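Local coordinates for protein DNA-binding response regulator, merR family (Colwellia psychrerythraea, PDB 3CNB) that probably binds DNA as a response regulator, through a part of the full protein other than this signal receiver domain, whose switch is probably aspartate phosphorylation, at residues Met67-Thr79 with Asp97-Thr109. Numbering follows the deposited sequence.
Sequences MDGFSICHRIKST and DNVSRIVALGAET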
ATOM      1  N   MET A  67      -3.323  -5.780  13.144  1.00 37.43           N
ATOM      2  CA  MET A  67      -1.945  -5.691  12.659  1.00 36.34           C
ATOM      3  C   MET A  67      -1.365  -4.301  12.857  1.00 35.88           C
ATOM      4  O   MET A  67      -2.071  -3.299  12.790  1.00 38.40           O
ATOM      5  CB  MET A  67      -1.777  -6.190  11.208  1.00 39.37           C
ATOM      6  CG  MET A  67      -2.211  -5.262  10.090  1.00 45.86           C
ATOM      7  SD  MET A  67      -1.320  -5.570   8.517  1.00 50.88           S
ATOM      8  CE  MET A  67      -1.550  -3.899   7.907  1.00 46.73           C
ATOM      9  N   ASP A  68      -0.065  -4.260  13.110  1.00 30.30           N
ATOM     10  CA  ASP A  68       0.642  -3.020  13.304  1.00 32.35           C
ATOM     11  C   ASP A  68       1.235  -2.644  11.943  1.00 27.48           C
ATOM     12  O   ASP A  68       2.231  -3.219  11.544  1.00 25.91           O
ATOM     13  CB  ASP A  68       1.730  -3.269  14.346  1.00 30.70           C
ATOM     14  CG  ASP A  68       2.516  -2.019  14.721  1.00 39.76           C
ATOM     15  OD1 ASP A  68       3.148  -2.041  15.798  1.00 41.00           O
ATOM     16  OD2 ASP A  68       2.540  -1.033  13.963  1.00 39.21           O
ATOM     17  N   GLY A  69       0.621  -1.675  11.251  1.00 25.90           N
ATOM     18  CA  GLY A  69       1.084  -1.216   9.920  1.00 19.47           C
ATOM     19  C   GLY A  69       2.485  -0.626   9.904  1.00 25.82           C
ATOM     20  O   GLY A  69       3.221  -0.738   8.911  1.00 27.21           O
ATOM     21  N   PHE A  70       2.877  -0.008  11.011  1.00 25.43           N
ATOM     22  CA  PHE A  70       4.214   0.586  11.127  1.00 21.23           C
ATOM     23  C   PHE A  70       5.300  -0.478  11.120  1.00 22.49           C
ATOM     24  O   PHE A  70       6.323  -0.362  10.423  1.00 22.58           O
ATOM     25  CB  PHE A  70       4.286   1.442  12.387  1.00 24.69           C
ATOM     26  CG  PHE A  70       3.333   2.609  12.369  1.00 28.93           C
ATOM     27  CD1 PHE A  70       3.721   3.837  11.827  1.00 26.47           C
ATOM     28  CD2 PHE A  70       2.046   2.475  12.871  1.00 24.36           C
ATOM     29  CE1 PHE A  70       2.829   4.919  11.801  1.00 21.94           C
ATOM     30  CE2 PHE A  70       1.157   3.532  12.854  1.00 30.27           C
ATOM     31  CZ  PHE A  70       1.537   4.759  12.314  1.00 27.68           C
ATOM     32  N   SER A  71       5.027  -1.554  11.854  1.00 22.17           N
ATOM     33  CA  SER A  71       5.898  -2.710  11.948  1.00 26.65           C
ATOM     34  C   SER A  71       5.999  -3.465  10.612  1.00 20.19           C
ATOM     35  O   SER A  71       7.097  -3.846  10.181  1.00 26.41           O
ATOM     36  CB  SER A  71       5.348  -3.643  13.051  1.00 27.79           C
ATOM     37  OG  SER A  71       6.403  -4.271  13.744  1.00 42.55           O
ATOM     38  N   ILE A  72       4.841  -3.690   9.985  1.00 18.20           N
ATOM     39  CA  ILE A  72       4.717  -4.350   8.687  1.00 17.46           C
ATOM     40  C   ILE A  72       5.515  -3.583   7.617  1.00 24.76           C
ATOM     41  O   ILE A  72       6.283  -4.178   6.847  1.00 25.78           O
ATOM     42  CB  ILE A  72       3.234  -4.492   8.280  1.00 20.34           C
ATOM     43  CG1 ILE A  72       2.643  -5.779   8.866  1.00 28.37           C
ATOM     44  CG2 ILE A  72       3.093  -4.719   6.766  1.00 19.80           C
ATOM     45  CD1 ILE A  72       2.261  -5.775  10.299  1.00 37.00           C
ATOM     46  N   CYS A  73       5.355  -2.263   7.598  1.00 24.09           N
ATOM     47  CA  CYS A  73       6.120  -1.403   6.675  1.00 21.68           C
ATOM     48  C   CYS A  73       7.624  -1.522   6.898  1.00 21.81           C
ATOM     49  O   CYS A  73       8.396  -1.675   5.951  1.00 25.50           O
ATOM     50  CB  CYS A  73       5.709   0.058   6.834  1.00 24.03           C
ATOM     51  SG  CYS A  73       6.542   1.184   5.668  1.00 21.96           S
ATOM     52  N   HIS A  74       8.035  -1.456   8.158  1.00 20.96           N
ATOM     53  CA  HIS A  74       9.428  -1.650   8.519  1.00 24.62           C
ATOM     54  C   HIS A  74       9.950  -3.007   8.055  1.00 20.91           C
ATOM     55  O   HIS A  74      11.013  -3.074   7.425  1.00 22.58           O
ATOM     56  CB  HIS A  74       9.590  -1.502  10.030  1.00 33.77           C
ATOM     57  CG  HIS A  74      11.002  -1.629  10.501  1.00 35.61           C
ATOM     58  ND1 HIS A  74      12.051  -0.979   9.888  1.00 41.12           N
ATOM     59  CD2 HIS A  74      11.533  -2.310  11.541  1.00 42.43           C
ATOM     60  CE1 HIS A  74      13.171  -1.264  10.525  1.00 40.18           C
ATOM     61  NE2 HIS A  74      12.883  -2.062  11.537  1.00 46.45           N
ATOM     62  N   ARG A  75       9.198  -4.079   8.327  1.00 22.94           N
ATOM     63  CA  ARG A  75       9.569  -5.435   7.839  1.00 21.58           C
ATOM     64  C   ARG A  75       9.690  -5.524   6.323  1.00 22.13           C
ATOM     65  O   ARG A  75      10.585  -6.197   5.832  1.00 23.31           O
ATOM     66  CB  ARG A  75       8.592  -6.525   8.346  1.00 25.74           C
ATOM     67  CG  ARG A  75       8.871  -7.965   7.838  1.00 26.53           C
ATOM     68  CD  ARG A  75       7.970  -8.345   6.639  1.00 31.21           C
ATOM     69  NE  ARG A  75       8.297  -9.662   6.079  1.00 37.42           N
ATOM     70  CZ  ARG A  75       9.104  -9.880   5.044  1.00 39.24           C
ATOM     71  NH1 ARG A  75       9.677  -8.869   4.408  1.00 38.51           N
ATOM     72  NH2 ARG A  75       9.332 -11.119   4.631  1.00 33.87           N
ATOM     73  N   ILE A  76       8.775  -4.889   5.584  1.00 21.50           N
ATOM     74  CA  ILE A  76       8.848  -4.902   4.110  1.00 21.21           C
ATOM     75  C   ILE A  76      10.122  -4.207   3.621  1.00 22.65           C
ATOM     76  O   ILE A  76      10.879  -4.762   2.826  1.00 21.11           O
ATOM     77  CB  ILE A  76       7.605  -4.258   3.418  1.00 20.69           C
ATOM     78  CG1 ILE A  76       6.370  -5.147   3.602  1.00 23.70           C
ATOM     79  CG2 ILE A  76       7.883  -4.020   1.880  1.00 20.47           C
ATOM     80  CD1 ILE A  76       5.028  -4.435   3.472  1.00 18.70           C
ATOM     81  N   LYS A  77      10.359  -3.001   4.126  1.00 19.73           N
ATOM     82  CA  LYS A  77      11.430  -2.150   3.590  1.00 21.63           C
ATOM     83  C   LYS A  77      12.836  -2.477   4.109  1.00 23.12           C
ATOM     84  O   LYS A  77      13.822  -1.981   3.562  1.00 26.67           O
ATOM     85  CB  LYS A  77      11.084  -0.658   3.810  1.00 17.93           C
ATOM     86  CG  LYS A  77       9.826  -0.201   3.047  1.00 14.32           C
ATOM     87  CD  LYS A  77      10.018  -0.302   1.533  1.00 20.70           C
ATOM     88  CE  LYS A  77      11.057   0.695   0.983  1.00 20.86           C
ATOM     89  NZ  LYS A  77      11.035   0.638  -0.510  1.00 19.22           N
ATOM     90  N   SER A  78      12.945  -3.305   5.148  1.00 25.91           N
ATOM     91  CA  SER A  78      14.260  -3.647   5.711  1.00 25.60           C
ATOM     92  C   SER A  78      14.723  -5.080   5.415  1.00 32.17           C
ATOM     93  O   SER A  78      15.786  -5.494   5.887  1.00 33.21           O
ATOM     94  CB  SER A  78      14.297  -3.423   7.219  1.00 30.36           C
ATOM     95  OG  SER A  78      13.322  -4.228   7.868  1.00 26.62           O
ATOM     96  N   THR A  79      13.940  -5.825   4.643  1.00 30.05           N
ATOM     97  CA  THR A  79      14.263  -7.211   4.300  1.00 28.46           C
ATOM     98  C   THR A  79      14.634  -7.232   2.836  1.00 29.48           C
ATOM     99  O   THR A  79      13.874  -6.722   2.010  1.00 32.59           O
ATOM    100  CB  THR A  79      13.055  -8.148   4.571  1.00 28.86           C
ATOM    101  OG1 THR A  79      12.673  -8.045   5.948  1.00 26.03           O
ATOM    102  CG2 THR A  79      13.349  -9.622   4.249  1.00 26.62           C
ATOM    103  N   ASP A  97       2.769  13.042  13.330  1.00 38.17           N
ATOM    104  CA  ASP A  97       3.550  11.984  13.952  1.00 36.57           C
ATOM    105  C   ASP A  97       3.403  10.645  13.196  1.00 32.84           C
ATOM    106  O   ASP A  97       4.396   9.993  12.922  1.00 35.61           O
ATOM    107  CB  ASP A  97       3.171  11.821  15.423  1.00 36.63           C
ATOM    108  CG  ASP A  97       4.227  11.050  16.218  1.00 60.87           C
ATOM    109  OD1 ASP A  97       5.329  11.614  16.451  1.00 64.33           O
ATOM    110  OD2 ASP A  97       3.955   9.887  16.614  1.00 56.39           O
ATOM    111  N   ASN A  98       2.180  10.256  12.842  1.00 30.46           N
ATOM    112  CA  ASN A  98       1.947   9.027  12.061  1.00 30.35           C
ATOM    113  C   ASN A  98       2.539   9.028  10.649  1.00 24.70           C
ATOM    114  O   ASN A  98       3.110   8.029  10.198  1.00 27.09           O
ATOM    115  CB  ASN A  98       0.454   8.710  11.990  1.00 33.80           C
ATOM    116  CG  ASN A  98      -0.095   8.127  13.296  1.00 45.79           C
ATOM    117  OD1 ASN A  98       0.656   7.728  14.194  1.00 49.28           O
ATOM    118  ND2 ASN A  98      -1.418   8.072  13.397  1.00 41.39           N
ATOM    119  N   VAL A  99       2.392  10.148   9.950  1.00 25.03           N
ATOM    120  CA  VAL A  99       3.063  10.369   8.664  1.00 20.37           C
ATOM    121  C   VAL A  99       4.592  10.319   8.802  1.00 20.68           C
ATOM    122  O   VAL A  99       5.254   9.598   8.069  1.00 25.91           O
ATOM    123  CB  VAL A  99       2.636  11.717   8.005  1.00 24.35           C
ATOM    124  CG1 VAL A  99       3.466  12.005   6.740  1.00 21.09           C
ATOM    125  CG2 VAL A  99       1.172  11.677   7.635  1.00 17.04           C
ATOM    126  N   SER A 100       5.140  11.071   9.745  1.00 22.43           N
ATOM    127  CA  SER A 100       6.586  11.095   9.945  1.00 20.42           C
ATOM    128  C   SER A 100       7.122   9.700  10.271  1.00 18.75           C
ATOM    129  O   SER A 100       8.179   9.325   9.797  1.00 27.95           O
ATOM    130  CB  SER A 100       6.966  12.075  11.055  1.00 20.35           C
ATOM    131  OG  SER A 100       6.757  13.423  10.644  1.00 28.57           O
ATOM    132  N   ARG A 101       6.384   8.953  11.089  1.00 21.55           N
ATOM    133  CA  ARG A 101       6.766   7.586  11.477  1.00 21.79           C
ATOM    134  C   ARG A 101       6.708   6.632  10.308  1.00 19.86           C
ATOM    135  O   ARG A 101       7.657   5.893  10.059  1.00 24.47           O
ATOM    136  CB  ARG A 101       5.816   7.055  12.543  1.00 27.85           C
ATOM    137  CG  ARG A 101       6.164   7.436  13.936  1.00 36.47           C
ATOM    138  CD  ARG A 101       5.280   6.651  14.885  1.00 45.03           C
ATOM    139  NE  ARG A 101       5.692   5.260  14.991  1.00 37.66           N
ATOM    140  CZ  ARG A 101       4.883   4.263  15.335  1.00 40.12           C
ATOM    141  NH1 ARG A 101       3.599   4.499  15.594  1.00 34.49           N
ATOM    142  NH2 ARG A 101       5.363   3.030  15.415  1.00 31.39           N
ATOM    143  N   ILE A 102       5.583   6.621   9.596  1.00 17.87           N
ATOM    144  CA  ILE A 102       5.464   5.703   8.481  1.00 16.34           C
ATOM    145  C   ILE A 102       6.499   5.973   7.368  1.00 24.69           C
ATOM    146  O   ILE A 102       7.111   5.034   6.812  1.00 23.61           O
ATOM    147  CB  ILE A 102       4.000   5.563   7.966  1.00 22.23           C
ATOM    148  CG1 ILE A 102       3.810   4.213   7.261  1.00 15.30           C
ATOM    149  CG2 ILE A 102       3.581   6.745   7.053  1.00 19.39           C
ATOM    150  CD1 ILE A 102       3.956   2.983   8.166  1.00 14.84           C
ATOM    151  N   VAL A 103       6.728   7.250   7.069  1.00 17.55           N
ATOM    152  CA  VAL A 103       7.699   7.619   6.070  1.00 17.61           C
ATOM    153  C   VAL A 103       9.116   7.215   6.509  1.00 16.67           C
ATOM    154  O   VAL A 103       9.878   6.632   5.716  1.00 23.25           O
ATOM    155  CB  VAL A 103       7.563   9.131   5.665  1.00 19.23           C
ATOM    156  CG1 VAL A 103       8.725   9.574   4.819  1.00 27.12           C
ATOM    157  CG2 VAL A 103       6.237   9.335   4.903  1.00 16.30           C
ATOM    158  N   ALA A 104       9.449   7.464   7.775  1.00 18.78           N
ATOM    159  CA  ALA A 104      10.796   7.126   8.279  1.00 20.72           C
ATOM    160  C   ALA A 104      11.032   5.612   8.280  1.00 26.56           C
ATOM    161  O   ALA A 104      12.168   5.163   8.168  1.00 23.22           O
ATOM    162  CB  ALA A 104      10.987   7.670   9.660  1.00 17.74           C
ATOM    163  N   LEU A 105       9.942   4.847   8.361  1.00 22.72           N
ATOM    164  CA  LEU A 105       9.972   3.377   8.286  1.00 20.10           C
ATOM    165  C   LEU A 105      10.045   2.812   6.866  1.00 28.77           C
ATOM    166  O   LEU A 105      10.140   1.594   6.697  1.00 24.26           O
ATOM    167  CB  LEU A 105       8.802   2.783   9.072  1.00 18.55           C
ATOM    168  CG  LEU A 105       9.019   2.919  10.589  1.00 29.78           C
ATOM    169  CD1 LEU A 105       7.770   2.584  11.369  1.00 29.59           C
ATOM    170  CD2 LEU A 105      10.212   2.067  11.096  1.00 21.51           C
ATOM    171  N   GLY A 106      10.028   3.691   5.854  1.00 19.96           N
ATOM    172  CA  GLY A 106      10.206   3.275   4.472  1.00 22.77           C
ATOM    173  C   GLY A 106       9.072   3.499   3.469  1.00 18.17           C
ATOM    174  O   GLY A 106       9.281   3.325   2.273  1.00 25.15           O
ATOM    175  N   ALA A 107       7.883   3.873   3.931  1.00 16.25           N
ATOM    176  CA  ALA A 107       6.775   4.258   3.035  1.00 20.82           C
ATOM    177  C   ALA A 107       7.140   5.519   2.221  1.00 20.30           C
ATOM    178  O   ALA A 107       7.824   6.395   2.739  1.00 21.41           O
ATOM    179  CB  ALA A 107       5.508   4.501   3.833  1.00 18.03           C
ATOM    180  N   GLU A 108       6.686   5.611   0.968  1.00 21.79           N
ATOM    181  CA  GLU A 108       6.992   6.797   0.125  1.00 22.05           C
ATOM    182  C   GLU A 108       6.255   8.014   0.637  1.00 23.67           C
ATOM    183  O   GLU A 108       6.734   9.154   0.555  1.00 26.69           O
ATOM    184  CB  GLU A 108       6.593   6.574  -1.345  1.00 20.66           C
ATOM    185  CG  GLU A 108       7.305   5.445  -2.027  1.00 23.70           C
ATOM    186  CD  GLU A 108       8.795   5.583  -1.987  1.00 36.09           C
ATOM    187  OE1 GLU A 108       9.306   6.724  -2.125  1.00 42.28           O
ATOM    188  OE2 GLU A 108       9.459   4.540  -1.826  1.00 33.70           O
ATOM    189  N   THR A 109       5.063   7.746   1.153  1.00 28.37           N
ATOM    190  CA  THR A 109       4.135   8.770   1.556  1.00 25.62           C
ATOM    191  C   THR A 109       2.949   8.124   2.252  1.00 23.95           C
ATOM    192  O   THR A 109       2.840   6.895   2.316  1.00 27.62           O
ATOM    193  CB  THR A 109       3.663   9.607   0.334  1.00 24.62           C
ATOM    194  OG1 THR A 109       2.914  10.736   0.797  1.00 26.10           O
ATOM    195  CG2 THR A 109       2.849   8.756  -0.656  1.00 21.36           C
TER
HETATM  196  O   HOH W   1       2.546   1.368  16.438  1.00 47.57           O
HETATM  197  O   HOH W   2      12.743   0.689   7.287  1.00 44.30           O
HETATM  198  O   HOH W   3       8.579   2.549  -0.318  1.00 22.27           O
HETATM  199  O   HOH W   4      12.110   3.257  -1.096  1.00 40.88           O
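Phe70 meets Arg101 face to face where helices 69-77 and 96-104 run side by side, the axes of their 69-77 and 97-104 portions approaching to 9.5 Å at 23°. The guanidinium lies flat on the ring, with Arg101 CZ 3.9 Å from the ring centroid, a stacked cation-pi pair. With its CG anti to the carbonyl carbon (chi1 -63°), Phe70 projects across to the second helix; there CE1 comes edge-on to Asn98 O at 3.5 Å, while Leu105 CD1 touches CB. With the ring cut back to a methyl, as in an alanine at this position, the Arg101 guanidinium is likely to lose its aromatic platform and turn more freely, with a gap opening beside Ile102. One turn on, Cys73 packs CB against Ile102 CD1 (3.7 Å) and SG against the methyl of Ala107. Leu105 CD2 lies against His74 CB and the CG-ND1 side of its ring, and water 2 joins ND1 to Leu105 O. Lys77, folded at chi2 and chi3, lays CE 3.4 Å from Gly106 O, in the Schellman motif that ends the second helix; Lys77 NZ hydrogen-bonds to Ala83 O and Ile85 O and, through two waters, reaches Glu108 OE2, 4.4 Å away. Two neighbouring helices on one face of the CheY-like receiver sheet are thus joined without a direct hydrogen bond: apolar groups meet in the middle, cation-pi stacking closes one end, and water-mediated charges, probably attracting weakly, the other.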